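Local structure of transcription regulator (Lactobacillus plantarum WCFS1, 3CLK) at residues Gln232-Ser237 / Pro272-Ser277. The protein probably regulates transcription as a dimeric DNA-binding regulator of the LacI type, whose periplasmic-binding-protein-like domain is expected to bind a small effector. Sequence-based numbering, arbitrary orientation.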
# COMPACT_ATOMS: atom_id res chain seq x y z
N GLN B 232 -18.08 1.44 -1.24
CA GLN B 232 -16.89 2.28 -1.26
C GLN B 232 -17.01 3.28 -0.11
O GLN B 232 -18.08 3.84 0.13
CB GLN B 232 -16.76 3.00 -2.61
CG GLN B 232 -16.56 2.02 -3.75
CD GLN B 232 -15.99 2.65 -5.00
OE1 GLN B 232 -16.52 3.65 -5.50
NE2 GLN B 232 -14.91 2.07 -5.51
N LEU B 233 -15.91 3.50 0.59
CA LEU B 233 -15.88 4.36 1.76
C LEU B 233 -15.86 5.87 1.58
O LEU B 233 -15.00 6.42 0.88
CB LEU B 233 -14.68 3.98 2.64
CG LEU B 233 -14.69 2.62 3.34
CD1 LEU B 233 -13.27 2.23 3.73
CD2 LEU B 233 -15.59 2.69 4.57
N THR B 234 -16.81 6.54 2.22
CA THR B 234 -16.86 7.99 2.19
C THR B 234 -15.71 8.36 3.10
O THR B 234 -15.46 7.68 4.10
CB THR B 234 -18.18 8.53 2.77
OG1 THR B 234 -19.23 8.29 1.83
CG2 THR B 234 -18.08 10.03 3.02
N SER B 235 -15.01 9.44 2.78
CA SER B 235 -13.87 9.79 3.59
C SER B 235 -13.55 11.26 3.66
O SER B 235 -14.08 12.08 2.90
CB SER B 235 -12.64 9.07 3.06
OG SER B 235 -12.31 9.54 1.76
N ILE B 236 -12.67 11.58 4.61
CA ILE B 236 -12.15 12.92 4.77
C ILE B 236 -10.78 12.64 4.19
O ILE B 236 -9.94 11.97 4.80
CB ILE B 236 -12.04 13.33 6.25
CG1 ILE B 236 -13.44 13.46 6.85
CG2 ILE B 236 -11.28 14.66 6.38
CD1 ILE B 236 -14.35 14.44 6.11
N SER B 237 -10.56 13.13 2.97
CA SER B 237 -9.32 12.87 2.27
C SER B 237 -8.24 13.90 2.52
O SER B 237 -8.52 15.10 2.53
CB SER B 237 -9.60 12.76 0.77
OG SER B 237 -10.63 11.82 0.55
N PRO B 272 -13.91 16.39 2.21
CA PRO B 272 -14.71 15.17 2.27
C PRO B 272 -15.04 14.67 0.87
O PRO B 272 -15.34 15.47 -0.03
CB PRO B 272 -15.94 15.61 3.06
CG PRO B 272 -16.08 17.06 2.68
CD PRO B 272 -14.65 17.54 2.75
N VAL B 273 -14.95 13.36 0.67
CA VAL B 273 -15.26 12.75 -0.61
C VAL B 273 -16.38 11.74 -0.34
O VAL B 273 -16.16 10.69 0.26
CB VAL B 273 -14.06 12.00 -1.20
CG1 VAL B 273 -14.50 11.24 -2.45
CG2 VAL B 273 -12.95 12.98 -1.53
N ILE B 274 -17.58 12.08 -0.80
CA ILE B 274 -18.74 11.22 -0.58
C ILE B 274 -18.73 10.01 -1.51
O ILE B 274 -18.63 10.15 -2.72
CB ILE B 274 -20.04 12.00 -0.82
CG1 ILE B 274 -20.00 13.33 -0.05
CG2 ILE B 274 -21.24 11.16 -0.38
CD1 ILE B 274 -19.79 13.18 1.46
N ARG B 275 -18.81 8.82 -0.92
CA ARG B 275 -18.84 7.62 -1.73
C ARG B 275 -20.12 6.86 -1.43
O ARG B 275 -21.20 7.38 -1.69
CB ARG B 275 -17.59 6.77 -1.51
CG ARG B 275 -16.33 7.50 -1.99
CD ARG B 275 -15.14 6.60 -2.24
NE ARG B 275 -14.00 7.38 -2.73
CZ ARG B 275 -13.28 8.22 -1.99
NH1 ARG B 275 -13.56 8.38 -0.70
NH2 ARG B 275 -12.29 8.91 -2.53
N LYS B 276 -20.05 5.65 -0.88
CA LYS B 276 -21.28 4.92 -0.63
C LYS B 276 -21.46 4.30 0.76
O LYS B 276 -22.34 3.47 0.96
CB LYS B 276 -21.42 3.81 -1.69
CG LYS B 276 -21.58 4.36 -3.10
CD LYS B 276 -22.87 5.17 -3.22
CE LYS B 276 -23.01 5.79 -4.60
NZ LYS B 276 -22.97 4.75 -5.67
N SER B 277 -20.64 4.73 1.71
CA SER B 277 -20.70 4.17 3.06
C SER B 277 -21.46 5.00 4.09
O SER B 277 -21.43 4.67 5.28
CB SER B 277 -19.28 3.92 3.57
OG SER B 277 -18.59 5.15 3.73
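Arg-275 passes its side chain, extended from CG to NE, across the carbonyl of Leu-233, and its CD comes within 3.1 Å of Leu-233 O. At the far end a single nitrogen, NH1, serves two acceptors. It reaches Leu-233 O at 2.9 Å, nearly along the C=O axis although that oxygen sits 18° out of the guanidinium plane, and Ser-235 OG, at the edge of the group and in its plane. These two bonds, with Val-273 CG1 over one guanidinium face toward the rim, restrict the turning of the group. The Ser-235 hydroxyl is itself positioned by a hydrogen bond with Ser-237 OG. Lys-227 NZ comes close to Arg-275 NE, a like-charge approach that may be somewhat unfavourable.

The arrangement illustrates how an edge strand is extended by side chains where regular pairing stops. In the mixed sheet of this periplasmic-binding-protein-like domain, strand 271-273 runs antiparallel to strand 234-237 beside otherwise parallel neighbours. Ser-235 and Val-273 form the hydrogen-bonded pair, with Val-273 N to Ser-235 O at 2.7 Å. In the adjoining non-hydrogen-bonded pair, Ile-236 CD1 rests on Pro-272 CB at 3.6 Å, and both side chains also touch helix 109-121.

Beyond Val-273, hydroxyls replace main-chain partners. With OG1 beside its own backbone N (chi1 -73°), Thr-234 OG1 accepts a hydrogen bond from Arg-275 N at 2.8 Å, while CG2 meets Ile-274 CD1 at 3.9 Å. Thr-234 N in turn donates to Ser-277 OG at 2.7 Å, an almost straight bond of 175°; the same hydroxyl is hydrogen-bonded to Ile-217 O, tying the C-terminal segment to strand 216-219. Between Arg-275 and Ser-277, Lys-276 N donates to a main-chain acceptor, Gln-232 O.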